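Long-range contact in protein Ves (Pseudomonas fluorescens, PDB 5V00), which is a bicupin, HutD, involved in histidine utilization, whose molecular function is not established: residues S9-R21 against L157-G171. Sequence-based numbering, arbitrary orientation.
Sequences SAISVWRAVDYVR and LGEKLGHHDCLQVDG
D165 faces R15 and A16 with both carboxylate oxygens engaged. D165 OD1 takes the backbone N-H of A16, its N 2.8 Å away and the bond nearly straight, while D165 OD2 lies 2.9 Å from R15 NH1 in a salt bridge. The guanidinium stands almost upright on the carboxylate, the planes 85° apart: NH1 comes from above one face of D165, the backbone N of G162 from the other. R15 folds back at chi2 (-70°), which brings NH1 also within 2.8 Å of K160 O, in the guanidinium plane; V13 CG1 lies against one guanidinium face, and NE bonds to A38 O of the second subunit. With an alanine in place of D165, R15 would probably lose its salt-bridge partner here, and A16 N and G162 N their shared carboxylate. Within the turn, H164 O accepts from Y19 OH (2.7 Å).

On the sheet face shared by W14, C166 and Q168, the extended Q168 chain presents OE1 to the indole edge, 2.8 Å from W14 NE1, with amide and ring planes 62° apart; T35 OG1 bonds the same oxygen. On the reverse face, I11 CG2 meets L167 CD1 at 3.8 Å, and V13 packs on L161 and E159. Strand 10-14 pairs antiparallel with 166-170, outermost in its sheet within this chain: the N-terminal strand crosses over to join the C-terminal cupin barrel, consistent with a bicupin fold.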
# COMPACT_ATOMS: atom_id res chain seq x y z
N SER B 9 -6.46 -15.90 -1.35
CA SER B 9 -7.22 -15.23 -0.18
C SER B 9 -7.31 -13.70 -0.33
O SER B 9 -8.07 -13.16 -1.20
CB SER B 9 -6.59 -15.61 1.21
OG SER B 9 -5.22 -15.12 1.45
N ALA B 10 -6.48 -12.98 0.43
CA ALA B 10 -6.55 -11.52 0.44
C ALA B 10 -5.63 -10.99 -0.68
O ALA B 10 -4.40 -11.15 -0.54
CB ALA B 10 -6.07 -11.05 1.73
N ILE B 11 -6.19 -10.44 -1.75
CA ILE B 11 -5.41 -9.95 -2.88
C ILE B 11 -5.39 -8.46 -2.88
O ILE B 11 -6.47 -7.83 -2.72
CB ILE B 11 -6.00 -10.47 -4.21
CG1 ILE B 11 -5.87 -12.02 -4.25
CG2 ILE B 11 -5.29 -9.85 -5.42
CD1 ILE B 11 -6.80 -12.65 -5.30
N SER B 12 -4.22 -7.86 -3.01
CA SER B 12 -4.06 -6.41 -3.16
C SER B 12 -3.35 -6.12 -4.47
O SER B 12 -2.51 -6.90 -4.88
CB SER B 12 -3.24 -5.91 -2.01
OG SER B 12 -3.92 -6.00 -0.79
N VAL B 13 -3.66 -5.02 -5.16
CA VAL B 13 -2.94 -4.62 -6.35
C VAL B 13 -2.38 -3.21 -6.06
O VAL B 13 -3.14 -2.28 -5.71
CB VAL B 13 -3.77 -4.63 -7.64
CG1 VAL B 13 -2.95 -4.19 -8.84
CG2 VAL B 13 -4.42 -6.00 -7.85
N TRP B 14 -1.05 -3.06 -6.12
CA TRP B 14 -0.35 -1.79 -5.90
C TRP B 14 -0.12 -1.26 -7.32
O TRP B 14 0.61 -1.90 -8.16
CB TRP B 14 0.97 -2.02 -5.15
CG TRP B 14 0.88 -2.84 -3.92
CD1 TRP B 14 1.36 -4.09 -3.67
CD2 TRP B 14 0.13 -2.49 -2.78
NE1 TRP B 14 1.03 -4.51 -2.41
CE2 TRP B 14 0.23 -3.55 -1.86
CE3 TRP B 14 -0.71 -1.42 -2.49
CZ2 TRP B 14 -0.44 -3.56 -0.64
CZ3 TRP B 14 -1.38 -1.43 -1.26
CH2 TRP B 14 -1.23 -2.51 -0.35
N ARG B 15 -0.71 -0.11 -7.65
CA ARG B 15 -0.52 0.45 -8.96
C ARG B 15 0.63 1.46 -8.94
O ARG B 15 0.74 2.32 -8.05
CB ARG B 15 -1.75 1.10 -9.56
CG ARG B 15 -2.96 0.21 -9.70
CD ARG B 15 -2.70 -0.85 -10.83
NE ARG B 15 -3.86 -1.64 -10.97
CZ ARG B 15 -4.00 -2.62 -11.89
NH1 ARG B 15 -3.00 -2.81 -12.75
NH2 ARG B 15 -5.05 -3.38 -11.90
N ALA B 16 1.50 1.38 -9.92
CA ALA B 16 2.71 2.19 -9.88
C ALA B 16 2.39 3.71 -9.98
O ALA B 16 3.15 4.57 -9.49
CB ALA B 16 3.67 1.81 -11.04
N VAL B 17 1.31 4.01 -10.62
CA VAL B 17 0.87 5.45 -10.66
C VAL B 17 0.62 6.02 -9.28
O VAL B 17 0.81 7.27 -9.10
CB VAL B 17 -0.27 5.77 -11.64
CG1 VAL B 17 0.10 5.48 -13.02
CG2 VAL B 17 -1.50 5.06 -11.34
N ASP B 18 0.34 5.20 -8.27
CA ASP B 18 0.18 5.63 -6.89
C ASP B 18 1.41 5.67 -6.05
O ASP B 18 1.39 6.10 -4.88
CB ASP B 18 -0.89 4.77 -6.22
CG ASP B 18 -2.22 4.83 -6.96
OD1 ASP B 18 -2.69 5.95 -7.35
OD2 ASP B 18 -2.89 3.77 -7.16
N TYR B 19 2.57 5.19 -6.58
CA TYR B 19 3.74 5.17 -5.73
C TYR B 19 4.23 6.65 -5.55
O TYR B 19 4.05 7.42 -6.44
CB TYR B 19 4.92 4.39 -6.37
CG TYR B 19 4.66 2.95 -6.71
CD1 TYR B 19 3.66 2.21 -6.09
CD2 TYR B 19 5.52 2.28 -7.64
CE1 TYR B 19 3.48 0.85 -6.43
CE2 TYR B 19 5.31 0.97 -7.98
CZ TYR B 19 4.27 0.24 -7.36
OH TYR B 19 4.03 -1.09 -7.69
N VAL B 20 4.76 6.90 -4.37
CA VAL B 20 5.25 8.23 -4.02
C VAL B 20 6.81 8.20 -4.08
O VAL B 20 7.41 7.42 -3.38
CB VAL B 20 4.81 8.57 -2.63
CG1 VAL B 20 5.38 9.92 -2.18
CG2 VAL B 20 3.25 8.69 -2.65
N ARG B 21 7.33 9.10 -4.89
CA ARG B 21 8.79 9.19 -5.04
C ARG B 21 9.34 10.09 -3.96
O ARG B 21 8.84 11.22 -3.76
CB ARG B 21 9.12 9.71 -6.42
CG ARG B 21 10.43 9.17 -7.00
CD ARG B 21 10.69 9.82 -8.36
NE ARG B 21 11.15 8.91 -9.40
CZ ARG B 21 10.40 8.27 -10.29
NH1 ARG B 21 9.08 8.37 -10.29
NH2 ARG B 21 10.99 7.52 -11.22
N LEU B 157 -4.25 -14.11 -11.31
CA LEU B 157 -5.37 -14.14 -10.37
C LEU B 157 -6.51 -13.23 -10.77
O LEU B 157 -7.11 -12.59 -9.93
CB LEU B 157 -4.89 -13.89 -8.96
CG LEU B 157 -4.08 -15.00 -8.32
CD1 LEU B 157 -3.27 -14.61 -7.13
CD2 LEU B 157 -4.97 -16.23 -8.03
N GLY B 158 -6.79 -13.12 -12.05
CA GLY B 158 -7.84 -12.34 -12.58
C GLY B 158 -7.57 -10.88 -12.74
O GLY B 158 -8.46 -10.14 -13.17
N GLU B 159 -6.33 -10.43 -12.43
CA GLU B 159 -5.92 -9.05 -12.53
C GLU B 159 -4.96 -8.91 -13.69
O GLU B 159 -4.36 -9.91 -14.19
CB GLU B 159 -5.30 -8.60 -11.23
CG GLU B 159 -6.16 -8.73 -10.01
CD GLU B 159 -7.47 -7.93 -10.06
OE1 GLU B 159 -7.59 -7.00 -10.83
OE2 GLU B 159 -8.34 -8.31 -9.25
N LYS B 160 -4.84 -7.69 -14.15
CA LYS B 160 -3.94 -7.31 -15.18
C LYS B 160 -3.02 -6.21 -14.67
O LYS B 160 -3.43 -5.09 -14.32
CB LYS B 160 -4.71 -6.81 -16.41
CG LYS B 160 -5.53 -7.91 -17.06
CD LYS B 160 -6.19 -7.36 -18.33
CE LYS B 160 -6.90 -8.51 -19.05
NZ LYS B 160 -7.58 -8.03 -20.29
N LEU B 161 -1.73 -6.51 -14.66
CA LEU B 161 -0.72 -5.62 -14.17
C LEU B 161 0.05 -5.00 -15.31
O LEU B 161 0.62 -5.70 -16.17
CB LEU B 161 0.26 -6.40 -13.31
CG LEU B 161 -0.28 -7.30 -12.23
CD1 LEU B 161 0.89 -7.94 -11.51
CD2 LEU B 161 -1.04 -6.41 -11.26
N GLY B 162 0.13 -3.67 -15.32
CA GLY B 162 0.98 -2.97 -16.21
C GLY B 162 2.36 -2.79 -15.67
O GLY B 162 2.72 -3.39 -14.63
N HIS B 163 3.21 -1.98 -16.38
CA HIS B 163 4.60 -1.83 -15.99
C HIS B 163 4.77 -1.35 -14.57
O HIS B 163 4.23 -0.28 -14.20
CB HIS B 163 5.40 -0.84 -16.90
CG HIS B 163 5.89 -1.45 -18.16
ND1 HIS B 163 7.15 -2.00 -18.26
CD2 HIS B 163 5.29 -1.64 -19.35
CE1 HIS B 163 7.31 -2.46 -19.50
NE2 HIS B 163 6.19 -2.30 -20.16
N HIS B 164 5.40 -2.14 -13.74
CA HIS B 164 5.77 -1.85 -12.35
C HIS B 164 4.62 -1.86 -11.37
O HIS B 164 4.83 -1.59 -10.20
CB HIS B 164 6.57 -0.58 -12.19
CG HIS B 164 7.73 -0.51 -13.12
ND1 HIS B 164 8.41 0.68 -13.36
CD2 HIS B 164 8.34 -1.47 -13.86
CE1 HIS B 164 9.42 0.43 -14.19
NE2 HIS B 164 9.40 -0.87 -14.52
N ASP B 165 3.47 -2.36 -11.83
CA ASP B 165 2.37 -2.67 -10.93
C ASP B 165 2.71 -3.98 -10.20
O ASP B 165 3.50 -4.80 -10.74
CB ASP B 165 1.05 -2.84 -11.70
CG ASP B 165 0.51 -1.57 -12.35
OD1 ASP B 165 0.92 -0.44 -11.96
OD2 ASP B 165 -0.34 -1.72 -13.26
N CYS B 166 2.19 -4.18 -8.99
CA CYS B 166 2.51 -5.37 -8.18
C CYS B 166 1.28 -5.95 -7.51
O CYS B 166 0.57 -5.22 -6.86
CB CYS B 166 3.49 -4.92 -7.09
SG CYS B 166 4.19 -6.20 -6.07
N LEU B 167 1.04 -7.25 -7.68
CA LEU B 167 -0.01 -7.95 -7.00
C LEU B 167 0.57 -8.58 -5.77
O LEU B 167 1.74 -9.04 -5.76
CB LEU B 167 -0.57 -9.01 -7.92
CG LEU B 167 -1.72 -9.79 -7.33
CD1 LEU B 167 -2.82 -10.02 -8.33
CD2 LEU B 167 -1.25 -11.08 -6.70
N GLN B 168 -0.18 -8.54 -4.66
CA GLN B 168 0.22 -9.13 -3.39
C GLN B 168 -0.90 -10.02 -2.84
O GLN B 168 -2.05 -9.58 -2.75
CB GLN B 168 0.52 -8.08 -2.36
CG GLN B 168 0.89 -8.58 -0.99
CD GLN B 168 1.47 -7.49 -0.06
OE1 GLN B 168 1.85 -6.41 -0.50
NE2 GLN B 168 1.70 -7.87 1.20
N VAL B 169 -0.54 -11.26 -2.52
CA VAL B 169 -1.46 -12.16 -1.81
C VAL B 169 -0.94 -12.17 -0.40
O VAL B 169 0.29 -12.36 -0.11
CB VAL B 169 -1.47 -13.59 -2.36
CG1 VAL B 169 -2.43 -14.44 -1.49
CG2 VAL B 169 -1.74 -13.62 -3.78
N ASP B 170 -1.80 -12.00 0.59
CA ASP B 170 -1.40 -12.00 2.03
C ASP B 170 -2.25 -13.00 2.79
O ASP B 170 -3.34 -13.33 2.37
CB ASP B 170 -1.71 -10.69 2.73
CG ASP B 170 -0.68 -9.64 2.56
OD1 ASP B 170 0.54 -9.94 2.63
OD2 ASP B 170 -1.17 -8.44 2.50
N GLY B 171 -1.74 -13.42 3.93
CA GLY B 171 -2.49 -14.34 4.82
C GLY B 171 -2.83 -15.68 4.27
O GLY B 171 -3.79 -16.32 4.65
O HOH W 1 -3.03 -8.55 0.16
O HOH W 2 -6.52 -5.73 -12.92
O HOH W 3 0.08 2.09 -12.59